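Local coordinates for protein THB11 (Chlamydomonas reinhardtii, PDB 6TD7) that binds a heme through its truncated-globin domain, can take a cyanide ion on the iron, and probably binds oxygen, at residues G12-R17 with R116-R121; V28-R33 with E103-E108; K34-P39 with Q48-L53; P39-Y44 with F95-K100. All blocks are in the same frame, centred on the assembly; numbering follows the deposited sequence.

Contact 1 (G12-R17 with R116-R121); sequences GPLLQR and RGEVMR
Leu-14 lays its two methyls against the CG2 methyl of Val-119 on helix 113-123, with CD1 4.0 Å from Val-119 CG2, the two branches meeting aslant. The leucine chain, with CG anti to the backbone N (chi1 178°), points across the gap between the segments and also brings its CD1 within 3.8 Å of Glu-118 OE2, so that the carboxylate has a hydrocarbon neighbour as well as a charged one. The charged partner is Arg-17. Its guanidinium meets Glu-118 end-on: NH1 donates to Glu-118 OE1 at 2.8 Å, while NH2 donates to Glu-118 OE2 at 3.0 Å with an almost straight N-H...O angle of 177°. Both oxygens use their syn lone pairs, and the two flat groups lie only 13° from a common plane, the geometry of a bidentate salt bridge. The remaining guanidinium nitrogen is used as well: Arg-17 NE donates to Gly-12 O over 2.7 Å, reaching that oxygen from above the carbonyl plane. Nearby, Leu-115 touches both Leu-14 and Arg-17, and Met-106 of helix 92-108 packs on Val-119. The contact thus joins the short N-terminal helix 14-17 to helix 113-123, away from the heme. With bonds from NE, NH1 and NH2, the guanidinium is probably restrained from turning, and the paired opposite charges would largely offset each other at this partly exposed edge.

Contact 2 (V28-R33 with E103-E108); sequences VELFYR and EEAMTE. With CYN (cyanide ion), chain C.
Leu-30 faces Ala-105 where two helices pack, their short segments at 130° with a closest axis approach of 8.4 Å. From CB outward its side chain follows the alanine and then leaves it: Leu-30 CB and CG each lie 3.9 Å from Ala-105 CB, and Leu-30 CD2 passes beyond the methyl to rest 3.7 Å from Ala-105 CA. The same CD2 meets Glu-108 OE1 at 3.4 Å, while CD1 lies farther from that oxygen. With CG anti to the backbone N (chi1 -177°), the isobutyl group is carried across to helix 92-108, where it meets the Glu-108 side chain at about a right angle. The carboxylate's polar partner is elsewhere: Glu-108 OE2 is salt-bridged to Lys-34, which also pairs with Glu-104. An alanine in place of Leu-30 would probably open a gap beside Ala-105 and take the apolar cover from one side of the Glu-108 carboxylate. The small side chain of Ala-105 is consistent with the close approach, its CB coming within 3.8 Å of Phe-31 N and the two CA atoms of Phe-31 and Ala-105 standing 5.6 Å apart. The Phe-31 ring turns away from this seam and meets Phe-102 edge-to-face. One residue on, Tyr-32 directs its OH to the cyanide, donating to CYN N at 2.8 Å. Helix 21-36 thus packs on helix 92-108 and serves the distal ligand pocket, an arrangement typical of truncated hemoglobins, in which a tyrosine of the B helix holds the heme-bound ligand.

Contact 3 (K34-P39 with Q48-L53); sequences KLYADP and QDPMHL. With HEM (protoporphyrin IX containing Fe), chain B; CYN (cyanide ion), chain C.
Across these segments the backbones stay well apart, the nearest CA pair being Tyr-36 and Pro-50 at 8.4 Å, and side chains bridge the interval. Tyr-36, at the end of helix 21-36, does most of the bridging. Its OH donates to Gln-48 O at 2.8 Å, arriving well above the carbonyl plane (56° out of it). Pro-50 covers one face of the same ring: its CG lies 4.1 Å from the Tyr-36 ring centroid and 26° off the ring normal, a CH-pi contact. The phenol is therefore fixed both by a bond at its hydroxyl and by packing over its face. Pro-50 opens helix 50-64 behind Asp-49, the N-cap, whose OD1 accepts from His-52 N at 3.0 Å and weakly from Met-51 N. This capped start introduces the distal wall of the globin heme pocket. Leu-53, with CG anti to the backbone N (chi1 -169°), sends its branches apart: CD1 lies 3.4 Å from HEM C2A, while CD2 approaches Tyr-36 OH at 3.9 Å. Between them, Leu-53 CG stands 3.5 Å from the cyanide N. Gln-48, bent at chi2, brings its amide carbon CD to 3.8 Å from the heme methyl CMA.

Contact 4 (P39-Y44 with F95-K100); sequences PQLIKY and FDLGMK. With HEM (protoporphyrin IX containing Fe), chain B.
One rim of the heme pocket is formed here, where the turn leading into helix 42-45 faces helix 92-108 across the porphyrin edge. Leu-41 and Leu-97 make the direct apolar contact, Leu-41 CD1 lying 4.1 Å from Leu-97 CG as the two side chains cross obliquely. With its CG anti to the carbonyl carbon (chi1 -57°), Leu-41 also brings CD1 to 4.0 Å from the vinyl carbon HEM CAB. Gly-98 lets the helix come close to the same vinyl group: its CA is 3.4 Å from HEM CBB, and the absence of a side chain is what permits this approach. On the same pyrrole, Tyr-44 CB sits 3.5 Å from the methyl HEM CMB; on the next one, Phe-95 CE1 approaches HEM C2C at 3.2 Å and also packs on the methyl CMC. Replacing Phe-95 by an alanine would probably open a gap beside that pyrrole and its methyl, leaving this part of the porphyrin less firmly packed. Farther out, Gln-40 is hydrogen-bonded through NE2 to Asp-94. Around the contact, Leu-35 of helix 21-36 touches Leu-41, and helix 125-131 packs on Phe-95 through Ile-130 and Phe-131.

Contact 4 is buried, contacts 1 and 2 are partly buried, and contact 3 lies at the surface although Leu-53 reaches inward. Helix 21-36 serves contacts 2 and 3, helix 92-108 serves contacts 2 and 4, and contacts 3 and 4 share Pro-39; a lysine of contact 3 forms salt bridges to contact 2. Chemistry follows position: contact 1, farthest from the heme, sets a salt bridge beside a small apolar pair, contacts 2 and 4 have apolar packing across their segments, and contact 3 combines a hydrogen bond with CH-pi packing. Contacts 2 and 3 both touch the cyanide, contacts 3 and 4 the heme, and contact 1 encloses the other three along the chain.

Contact 1 (G12-R17 with R116-R121)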
# COMPACT_ATOMS: atom_id res chain seq x y z
N GLY A 12 15.02 -2.33 17.56
CA GLY A 12 15.85 -1.81 16.49
C GLY A 12 15.11 -1.65 15.17
O GLY A 12 14.19 -0.84 15.07
N PRO A 13 15.49 -2.42 14.15
CA PRO A 13 14.91 -2.22 12.82
C PRO A 13 13.43 -2.58 12.77
O PRO A 13 12.98 -3.53 13.41
CB PRO A 13 15.74 -3.13 11.91
CG PRO A 13 16.28 -4.18 12.82
CD PRO A 13 16.50 -3.50 14.15
N LEU A 14 12.70 -1.81 11.97
CA LEU A 14 11.25 -1.99 11.82
C LEU A 14 10.89 -3.42 11.42
O LEU A 14 9.87 -3.96 11.86
CB LEU A 14 10.75 -0.99 10.78
CG LEU A 14 9.30 -0.95 10.35
CD1 LEU A 14 8.40 -0.75 11.53
CD2 LEU A 14 9.11 0.17 9.34
N LEU A 15 11.72 -4.05 10.59
CA LEU A 15 11.42 -5.39 10.09
C LEU A 15 11.40 -6.40 11.23
O LEU A 15 10.52 -7.27 11.29
CB LEU A 15 12.44 -5.78 9.03
CG LEU A 15 12.42 -7.20 8.46
CD1 LEU A 15 11.13 -7.49 7.72
CD2 LEU A 15 13.62 -7.38 7.54
N GLN A 16 12.36 -6.29 12.15
CA GLN A 16 12.37 -7.15 13.33
C GLN A 16 11.22 -6.81 14.27
O GLN A 16 10.57 -7.71 14.82
CB GLN A 16 13.71 -7.01 14.05
CG GLN A 16 13.79 -7.62 15.44
CD GLN A 16 15.06 -7.22 16.17
OE1 GLN A 16 15.79 -6.33 15.73
NE2 GLN A 16 15.33 -7.88 17.29
N ARG A 17 10.95 -5.52 14.46
CA ARG A 17 9.94 -5.12 15.43
C ARG A 17 8.57 -5.65 15.05
O ARG A 17 7.83 -6.14 15.92
CB ARG A 17 9.94 -3.60 15.58
CG ARG A 17 11.12 -3.10 16.42
CD ARG A 17 11.08 -1.60 16.70
NE ARG A 17 11.55 -0.81 15.56
CZ ARG A 17 10.82 0.10 14.92
NH1 ARG A 17 9.58 0.38 15.29
NH2 ARG A 17 11.36 0.76 13.90
N ARG A 116 2.24 0.34 13.93
CA ARG A 116 1.33 0.64 12.83
C ARG A 116 1.37 2.11 12.48
O ARG A 116 1.38 2.48 11.30
CB ARG A 116 -0.09 0.21 13.19
CG ARG A 116 -0.19 -1.22 13.65
CD ARG A 116 -1.62 -1.72 13.58
NE ARG A 116 -2.54 -0.95 14.41
CZ ARG A 116 -2.98 -1.32 15.61
NH1 ARG A 116 -2.58 -2.46 16.15
NH2 ARG A 116 -3.84 -0.55 16.27
N GLY A 117 1.38 2.99 13.49
CA GLY A 117 1.43 4.41 13.21
C GLY A 117 2.70 4.81 12.48
O GLY A 117 2.67 5.63 11.56
N GLU A 118 3.83 4.22 12.87
CA GLU A 118 5.09 4.48 12.19
C GLU A 118 5.01 4.10 10.71
O GLU A 118 5.40 4.87 9.83
CB GLU A 118 6.21 3.71 12.89
CG GLU A 118 7.59 3.85 12.28
CD GLU A 118 8.60 2.98 13.00
OE1 GLU A 118 8.29 2.52 14.12
OE2 GLU A 118 9.70 2.74 12.44
N VAL A 119 4.51 2.89 10.42
CA VAL A 119 4.37 2.43 9.04
C VAL A 119 3.39 3.31 8.28
O VAL A 119 3.65 3.73 7.15
CB VAL A 119 3.94 0.95 9.02
CG1 VAL A 119 3.59 0.50 7.60
CG2 VAL A 119 5.03 0.09 9.60
N MET A 120 2.23 3.60 8.88
CA MET A 120 1.24 4.39 8.15
C MET A 120 1.73 5.82 7.91
O MET A 120 1.36 6.42 6.89
CB MET A 120 -0.10 4.40 8.89
CG MET A 120 -0.74 3.03 9.05
SD MET A 120 -0.67 1.99 7.58
CE MET A 120 -1.67 2.96 6.45
N ARG A 121 2.55 6.37 8.80
CA ARG A 121 3.09 7.71 8.55
C ARG A 121 4.04 7.71 7.36
O ARG A 121 4.11 8.70 6.63
CB ARG A 121 3.79 8.25 9.80
CG ARG A 121 2.85 8.93 10.78
CD ARG A 121 3.59 9.64 11.92
NE ARG A 121 4.41 8.71 12.68
CZ ARG A 121 3.98 8.00 13.72
NH1 ARG A 121 2.72 8.09 14.13
NH2 ARG A 121 4.81 7.17 14.33

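Contact 2 (V28-R33 with E103-E108)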
# COMPACT_ATOMS: atom_id res chain seq x y z
N VAL A 28 0.77 -8.29 3.77
CA VAL A 28 0.47 -7.92 2.39
C VAL A 28 -0.61 -8.83 1.82
O VAL A 28 -1.50 -8.38 1.09
CB VAL A 28 1.74 -7.97 1.52
CG1 VAL A 28 1.41 -7.63 0.07
CG2 VAL A 28 2.78 -7.03 2.07
N GLU A 29 -0.56 -10.13 2.13
CA GLU A 29 -1.55 -11.04 1.58
C GLU A 29 -2.93 -10.75 2.14
O GLU A 29 -3.93 -10.81 1.42
CB GLU A 29 -1.14 -12.49 1.85
CG GLU A 29 0.04 -12.94 0.99
CD GLU A 29 0.62 -14.28 1.42
OE1 GLU A 29 0.27 -14.77 2.51
OE2 GLU A 29 1.45 -14.82 0.66
N LEU A 30 -3.01 -10.44 3.44
CA LEU A 30 -4.29 -10.06 4.03
C LEU A 30 -4.78 -8.73 3.47
O LEU A 30 -5.97 -8.57 3.18
CB LEU A 30 -4.13 -10.01 5.54
CG LEU A 30 -5.32 -9.71 6.45
CD1 LEU A 30 -6.50 -10.59 6.10
CD2 LEU A 30 -4.87 -9.92 7.89
N PHE A 31 -3.87 -7.77 3.33
CA PHE A 31 -4.19 -6.51 2.66
C PHE A 31 -4.88 -6.76 1.32
O PHE A 31 -5.95 -6.21 1.05
CB PHE A 31 -2.91 -5.69 2.49
CG PHE A 31 -3.03 -4.53 1.53
CD1 PHE A 31 -3.74 -3.39 1.87
CD2 PHE A 31 -2.40 -4.58 0.29
CE1 PHE A 31 -3.84 -2.33 0.99
CE2 PHE A 31 -2.49 -3.51 -0.59
CZ PHE A 31 -3.21 -2.39 -0.25
N TYR A 32 -4.28 -7.60 0.47
CA TYR A 32 -4.89 -7.84 -0.83
C TYR A 32 -6.20 -8.60 -0.72
O TYR A 32 -7.13 -8.36 -1.50
CB TYR A 32 -3.91 -8.56 -1.75
CG TYR A 32 -2.93 -7.61 -2.39
CD1 TYR A 32 -3.33 -6.74 -3.39
CD2 TYR A 32 -1.62 -7.56 -1.96
CE1 TYR A 32 -2.43 -5.85 -3.96
CE2 TYR A 32 -0.72 -6.69 -2.52
CZ TYR A 32 -1.12 -5.83 -3.52
OH TYR A 32 -0.20 -4.97 -4.06
N ARG A 33 -6.32 -9.51 0.24
CA ARG A 33 -7.59 -10.19 0.44
C ARG A 33 -8.70 -9.19 0.75
O ARG A 33 -9.79 -9.26 0.19
CB ARG A 33 -7.47 -11.23 1.55
CG ARG A 33 -8.36 -12.45 1.35
CD ARG A 33 -7.66 -13.73 1.79
NE ARG A 33 -7.41 -13.73 3.23
CZ ARG A 33 -6.24 -13.98 3.81
NH1 ARG A 33 -5.16 -14.27 3.08
NH2 ARG A 33 -6.15 -13.94 5.13
N GLU A 103 -3.73 -1.12 7.45
CA GLU A 103 -3.67 -1.00 8.90
C GLU A 103 -4.41 -2.15 9.58
O GLU A 103 -3.94 -2.69 10.59
CB GLU A 103 -4.27 0.34 9.33
CG GLU A 103 -4.28 0.59 10.82
CD GLU A 103 -5.11 1.80 11.19
OE1 GLU A 103 -4.65 2.62 12.01
OE2 GLU A 103 -6.23 1.94 10.65
N GLU A 104 -5.58 -2.53 9.06
CA GLU A 104 -6.31 -3.67 9.61
C GLU A 104 -5.49 -4.95 9.53
O GLU A 104 -5.47 -5.76 10.46
CB GLU A 104 -7.64 -3.86 8.88
CG GLU A 104 -8.68 -2.81 9.18
CD GLU A 104 -10.02 -3.09 8.51
OE1 GLU A 104 -10.97 -2.32 8.75
OE2 GLU A 104 -10.13 -4.08 7.75
N ALA A 105 -4.81 -5.16 8.39
CA ALA A 105 -3.98 -6.34 8.23
C ALA A 105 -2.88 -6.39 9.28
O ALA A 105 -2.61 -7.45 9.87
CB ALA A 105 -3.37 -6.37 6.83
N MET A 106 -2.22 -5.26 9.54
CA MET A 106 -1.20 -5.24 10.59
C MET A 106 -1.81 -5.50 11.96
O MET A 106 -1.24 -6.23 12.77
CB MET A 106 -0.46 -3.90 10.58
CG MET A 106 0.57 -3.75 9.47
SD MET A 106 1.55 -2.24 9.64
CE MET A 106 0.27 -1.02 9.42
N THR A 107 -2.98 -4.92 12.23
CA THR A 107 -3.63 -5.15 13.52
C THR A 107 -3.96 -6.63 13.70
O THR A 107 -3.71 -7.21 14.76
CB THR A 107 -4.91 -4.31 13.62
OG1 THR A 107 -4.61 -2.92 13.49
CG2 THR A 107 -5.61 -4.56 14.95
N GLU A 108 -4.55 -7.24 12.67
CA GLU A 108 -5.02 -8.61 12.78
C GLU A 108 -3.89 -9.62 12.92
O GLU A 108 -4.13 -10.74 13.38
CB GLU A 108 -5.88 -8.95 11.56
CG GLU A 108 -7.26 -8.31 11.64
CD GLU A 108 -7.96 -8.22 10.30
OE1 GLU A 108 -7.83 -9.15 9.47
OE2 GLU A 108 -8.64 -7.20 10.08
C CYN C . -1.60 -1.54 -5.01
N CYN C . -1.41 -2.68 -5.01

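Contact 3 (K34-P39 with Q48-L53)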
# COMPACT_ATOMS: atom_id res chain seq x y z
N LYS A 34 -8.42 -8.23 1.64
CA LYS A 34 -9.40 -7.21 1.96
C LYS A 34 -9.73 -6.34 0.75
O LYS A 34 -10.89 -6.00 0.51
CB LYS A 34 -8.89 -6.34 3.12
CG LYS A 34 -8.82 -7.07 4.45
CD LYS A 34 -7.87 -6.37 5.42
CE LYS A 34 -7.89 -7.03 6.79
NZ LYS A 34 -9.15 -6.74 7.53
N LEU A 35 -8.70 -5.94 -0.01
CA LEU A 35 -8.92 -5.08 -1.17
C LEU A 35 -9.91 -5.71 -2.14
O LEU A 35 -10.88 -5.08 -2.57
CB LEU A 35 -7.60 -4.82 -1.91
CG LEU A 35 -6.59 -3.78 -1.45
CD1 LEU A 35 -5.66 -3.47 -2.64
CD2 LEU A 35 -7.21 -2.51 -0.92
N TYR A 36 -9.64 -6.96 -2.53
CA TYR A 36 -10.45 -7.63 -3.55
C TYR A 36 -11.83 -7.99 -3.04
O TYR A 36 -12.73 -8.25 -3.85
CB TYR A 36 -9.72 -8.88 -4.04
CG TYR A 36 -8.69 -8.60 -5.11
CD1 TYR A 36 -7.41 -8.20 -4.78
CD2 TYR A 36 -9.01 -8.74 -6.46
CE1 TYR A 36 -6.46 -7.94 -5.76
CE2 TYR A 36 -8.07 -8.49 -7.44
CZ TYR A 36 -6.80 -8.09 -7.09
OH TYR A 36 -5.87 -7.84 -8.07
N ALA A 37 -12.03 -8.02 -1.72
CA ALA A 37 -13.34 -8.26 -1.13
C ALA A 37 -14.16 -6.99 -0.98
O ALA A 37 -15.32 -7.07 -0.56
CB ALA A 37 -13.17 -8.92 0.24
N ASP A 38 -13.61 -5.83 -1.32
CA ASP A 38 -14.35 -4.58 -1.10
C ASP A 38 -15.13 -4.20 -2.35
O ASP A 38 -14.55 -4.12 -3.43
CB ASP A 38 -13.39 -3.46 -0.72
CG ASP A 38 -14.11 -2.17 -0.40
OD1 ASP A 38 -14.57 -1.49 -1.35
OD2 ASP A 38 -14.22 -1.83 0.79
N PRO A 39 -16.44 -3.94 -2.24
CA PRO A 39 -17.24 -3.70 -3.45
C PRO A 39 -16.96 -2.37 -4.14
O PRO A 39 -17.31 -2.22 -5.31
CB PRO A 39 -18.69 -3.76 -2.93
CG PRO A 39 -18.59 -3.38 -1.49
CD PRO A 39 -17.26 -3.91 -1.01
N GLN A 48 -7.28 -7.31 -12.67
CA GLN A 48 -5.88 -7.27 -12.27
C GLN A 48 -5.54 -8.57 -11.56
O GLN A 48 -6.21 -8.94 -10.59
CB GLN A 48 -5.59 -6.08 -11.35
CG GLN A 48 -5.65 -4.72 -12.03
CD GLN A 48 -4.39 -4.40 -12.81
OE1 GLN A 48 -3.32 -4.95 -12.54
NE2 GLN A 48 -4.51 -3.50 -13.78
N ASP A 49 -4.51 -9.26 -12.04
CA ASP A 49 -4.07 -10.49 -11.40
C ASP A 49 -3.51 -10.16 -10.03
O ASP A 49 -2.55 -9.38 -9.94
CB ASP A 49 -3.03 -11.18 -12.28
CG ASP A 49 -2.61 -12.53 -11.72
OD1 ASP A 49 -1.88 -12.55 -10.71
OD2 ASP A 49 -3.02 -13.57 -12.29
N PRO A 50 -4.05 -10.72 -8.94
CA PRO A 50 -3.56 -10.32 -7.61
C PRO A 50 -2.10 -10.67 -7.39
O PRO A 50 -1.39 -9.94 -6.68
CB PRO A 50 -4.47 -11.09 -6.64
CG PRO A 50 -5.61 -11.58 -7.46
CD PRO A 50 -5.14 -11.71 -8.86
N MET A 51 -1.62 -11.77 -7.97
CA MET A 51 -0.21 -12.13 -7.81
C MET A 51 0.68 -11.13 -8.53
O MET A 51 1.75 -10.75 -8.03
CB MET A 51 0.02 -13.54 -8.35
CG MET A 51 -0.69 -14.64 -7.58
SD MET A 51 0.41 -15.39 -6.37
CE MET A 51 -0.66 -16.60 -5.58
N HIS A 52 0.27 -10.69 -9.72
CA HIS A 52 1.08 -9.73 -10.46
C HIS A 52 1.13 -8.40 -9.73
O HIS A 52 2.18 -7.76 -9.65
CB HIS A 52 0.52 -9.57 -11.87
CG HIS A 52 1.33 -8.64 -12.73
ND1 HIS A 52 2.55 -9.00 -13.26
CD2 HIS A 52 1.10 -7.37 -13.13
CE1 HIS A 52 3.03 -7.99 -13.96
NE2 HIS A 52 2.17 -6.99 -13.89
N LEU A 53 -0.01 -7.97 -9.19
CA LEU A 53 -0.07 -6.70 -8.47
C LEU A 53 0.84 -6.72 -7.25
O LEU A 53 1.60 -5.78 -7.02
CB LEU A 53 -1.52 -6.43 -8.08
CG LEU A 53 -1.84 -5.04 -7.56
CD1 LEU A 53 -1.36 -4.00 -8.55
CD2 LEU A 53 -3.34 -4.93 -7.30
CHA HEM B . 0.38 -0.31 -8.46
CHB HEM B . -4.45 -0.20 -7.74
CHC HEM B . -3.87 1.14 -3.10
CHD HEM B . 0.96 1.48 -3.94
C1A HEM B . -0.98 -0.44 -8.68
C2A HEM B . -1.66 -0.93 -9.87
C3A HEM B . -2.98 -0.89 -9.64
C4A HEM B . -3.20 -0.38 -8.31
CMA HEM B . -4.10 -1.32 -10.61
CAA HEM B . -1.02 -1.45 -11.18
CBA HEM B . -0.09 -0.43 -11.81
CGA HEM B . 0.69 -1.09 -12.93
O1A HEM B . 1.26 -0.35 -13.76
O2A HEM B . 0.74 -2.35 -12.98
C1B HEM B . -4.70 0.11 -6.42
C2B HEM B . -6.01 0.10 -5.79
C3B HEM B . -5.86 0.48 -4.51
C4B HEM B . -4.46 0.73 -4.28
CMB HEM B . -7.34 -0.27 -6.48
CAB HEM B . -7.01 0.59 -3.49
CBB HEM B . -6.87 1.25 -2.33
C1C HEM B . -2.51 1.32 -2.95
C2C HEM B . -1.88 1.66 -1.71
C3C HEM B . -0.57 1.78 -1.92
C4C HEM B . -0.28 1.48 -3.31
CMC HEM B . -2.62 1.90 -0.37
CAC HEM B . 0.43 2.14 -0.81
CBC HEM B . 1.49 2.90 -1.10
C1D HEM B . 1.22 0.94 -5.19
C2D HEM B . 2.53 0.60 -5.71
C3D HEM B . 2.36 0.12 -6.95
C4D HEM B . 0.95 0.11 -7.27
CMD HEM B . 3.86 0.78 -4.95
CAD HEM B . 3.46 -0.41 -7.89
CBD HEM B . 4.15 0.67 -8.70
CGD HEM B . 5.26 -0.07 -9.39
O1D HEM B . 6.42 -0.03 -8.89
O2D HEM B . 4.98 -0.73 -10.42
NA HEM B . -1.96 -0.11 -7.75
NB HEM B . -3.78 0.50 -5.47
NC HEM B . -1.51 1.20 -3.92
ND HEM B . 0.29 0.63 -6.17
FE HEM B . -1.69 0.54 -5.82
C CYN C . -1.60 -1.54 -5.01
N CYN C . -1.41 -2.68 -5.01

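Contact 4 (P39-Y44 with F95-K100)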
# COMPACT_ATOMS: atom_id res chain seq x y z
N PRO A 39 -16.44 -3.94 -2.24
CA PRO A 39 -17.24 -3.70 -3.45
C PRO A 39 -16.96 -2.37 -4.14
O PRO A 39 -17.31 -2.22 -5.31
CB PRO A 39 -18.69 -3.76 -2.93
CG PRO A 39 -18.59 -3.38 -1.49
CD PRO A 39 -17.26 -3.91 -1.01
N GLN A 40 -16.35 -1.40 -3.45
CA GLN A 40 -15.97 -0.15 -4.11
C GLN A 40 -14.62 -0.26 -4.81
O GLN A 40 -14.42 0.38 -5.85
CB GLN A 40 -15.95 1.00 -3.09
CG GLN A 40 -15.28 2.30 -3.57
CD GLN A 40 -16.07 3.04 -4.65
OE1 GLN A 40 -17.26 2.80 -4.84
NE2 GLN A 40 -15.40 3.95 -5.36
N LEU A 41 -13.70 -1.07 -4.28
CA LEU A 41 -12.38 -1.18 -4.88
C LEU A 41 -12.31 -2.25 -5.97
O LEU A 41 -11.42 -2.17 -6.82
CB LEU A 41 -11.34 -1.50 -3.80
CG LEU A 41 -11.29 -0.48 -2.65
CD1 LEU A 41 -10.22 -0.86 -1.65
CD2 LEU A 41 -11.06 0.93 -3.18
N ILE A 42 -13.22 -3.22 -5.96
CA ILE A 42 -13.17 -4.28 -6.96
C ILE A 42 -13.32 -3.70 -8.36
O ILE A 42 -12.79 -4.25 -9.33
CB ILE A 42 -14.24 -5.34 -6.64
CG1 ILE A 42 -13.94 -6.65 -7.36
CG2 ILE A 42 -15.63 -4.81 -6.97
CD1 ILE A 42 -12.63 -7.30 -6.95
N LYS A 43 -14.04 -2.57 -8.49
CA LYS A 43 -14.12 -1.87 -9.77
C LYS A 43 -12.76 -1.69 -10.42
O LYS A 43 -12.64 -1.68 -11.65
CB LYS A 43 -14.75 -0.48 -9.59
CG LYS A 43 -15.97 -0.41 -8.70
CD LYS A 43 -16.53 1.02 -8.67
CE LYS A 43 -17.58 1.18 -7.58
NZ LYS A 43 -18.44 2.37 -7.78
N TYR A 44 -11.73 -1.50 -9.59
CA TYR A 44 -10.39 -1.21 -10.07
C TYR A 44 -9.51 -2.44 -10.19
O TYR A 44 -8.44 -2.36 -10.82
CB TYR A 44 -9.71 -0.21 -9.11
CG TYR A 44 -10.57 0.99 -8.78
CD1 TYR A 44 -10.92 1.91 -9.76
CD2 TYR A 44 -11.03 1.21 -7.49
CE1 TYR A 44 -11.70 3.02 -9.46
CE2 TYR A 44 -11.82 2.31 -7.18
CZ TYR A 44 -12.15 3.21 -8.17
OH TYR A 44 -12.93 4.31 -7.88
N PHE A 95 -8.23 5.44 -1.93
CA PHE A 95 -6.92 5.24 -1.32
C PHE A 95 -7.03 5.18 0.20
O PHE A 95 -6.33 4.39 0.84
CB PHE A 95 -5.96 6.35 -1.75
CG PHE A 95 -4.51 6.03 -1.49
CD1 PHE A 95 -3.85 5.09 -2.26
CD2 PHE A 95 -3.82 6.64 -0.46
CE1 PHE A 95 -2.53 4.78 -2.03
CE2 PHE A 95 -2.49 6.33 -0.22
CZ PHE A 95 -1.85 5.40 -1.00
N ASP A 96 -7.89 6.01 0.80
CA ASP A 96 -8.12 5.93 2.24
C ASP A 96 -8.54 4.52 2.64
O ASP A 96 -8.06 3.96 3.63
CB ASP A 96 -9.19 6.93 2.67
CG ASP A 96 -8.72 8.38 2.60
OD1 ASP A 96 -7.50 8.64 2.56
OD2 ASP A 96 -9.60 9.26 2.61
N LEU A 97 -9.47 3.93 1.88
CA LEU A 97 -9.92 2.57 2.19
C LEU A 97 -8.76 1.59 2.11
O LEU A 97 -8.62 0.71 2.97
CB LEU A 97 -11.05 2.20 1.23
CG LEU A 97 -11.98 1.03 1.53
CD1 LEU A 97 -12.41 0.98 2.98
CD2 LEU A 97 -13.20 1.17 0.62
N GLY A 98 -7.92 1.71 1.08
CA GLY A 98 -6.73 0.89 1.01
C GLY A 98 -5.85 1.03 2.23
O GLY A 98 -5.34 0.03 2.76
N MET A 99 -5.65 2.26 2.71
CA MET A 99 -4.82 2.45 3.89
C MET A 99 -5.48 1.87 5.14
O MET A 99 -4.79 1.29 5.99
CB MET A 99 -4.49 3.94 4.07
CG MET A 99 -3.23 4.34 3.30
SD MET A 99 -2.78 6.09 3.36
CE MET A 99 -4.37 6.88 3.11
N LYS A 100 -6.80 1.99 5.25
CA LYS A 100 -7.52 1.32 6.34
C LYS A 100 -7.24 -0.18 6.32
O LYS A 100 -6.96 -0.78 7.37
CB LYS A 100 -9.02 1.60 6.21
CG LYS A 100 -9.91 0.94 7.27
CD LYS A 100 -11.06 0.14 6.65
CE LYS A 100 -12.38 0.35 7.38
NZ LYS A 100 -13.00 -0.94 7.80
CHA HEM B . 0.38 -0.31 -8.46
CHB HEM B . -4.45 -0.20 -7.74
CHC HEM B . -3.87 1.14 -3.10
CHD HEM B . 0.96 1.48 -3.94
C1A HEM B . -0.98 -0.44 -8.68
C2A HEM B . -1.66 -0.93 -9.87
C3A HEM B . -2.98 -0.89 -9.64
C4A HEM B . -3.20 -0.38 -8.31
CMA HEM B . -4.10 -1.32 -10.61
CAA HEM B . -1.02 -1.45 -11.18
CBA HEM B . -0.09 -0.43 -11.81
CGA HEM B . 0.69 -1.09 -12.93
O1A HEM B . 1.26 -0.35 -13.76
O2A HEM B . 0.74 -2.35 -12.98
C1B HEM B . -4.70 0.11 -6.42
C2B HEM B . -6.01 0.10 -5.79
C3B HEM B . -5.86 0.48 -4.51
C4B HEM B . -4.46 0.73 -4.28
CMB HEM B . -7.34 -0.27 -6.48
CAB HEM B . -7.01 0.59 -3.49
CBB HEM B . -6.87 1.25 -2.33
C1C HEM B . -2.51 1.32 -2.95
C2C HEM B . -1.88 1.66 -1.71
C3C HEM B . -0.57 1.78 -1.92
C4C HEM B . -0.28 1.48 -3.31
CMC HEM B . -2.62 1.90 -0.37
CAC HEM B . 0.43 2.14 -0.81
CBC HEM B . 1.49 2.90 -1.10
C1D HEM B . 1.22 0.94 -5.19
C2D HEM B . 2.53 0.60 -5.71
C3D HEM B . 2.36 0.12 -6.95
C4D HEM B . 0.95 0.11 -7.27
CMD HEM B . 3.86 0.78 -4.95
CAD HEM B . 3.46 -0.41 -7.89
CBD HEM B . 4.15 0.67 -8.70
CGD HEM B . 5.26 -0.07 -9.39
O1D HEM B . 6.42 -0.03 -8.89
O2D HEM B . 4.98 -0.73 -10.42
NA HEM B . -1.96 -0.11 -7.75
NB HEM B . -3.78 0.50 -5.47
NC HEM B . -1.51 1.20 -3.92
ND HEM B . 0.29 0.63 -6.17
FE HEM B . -1.69 0.54 -5.82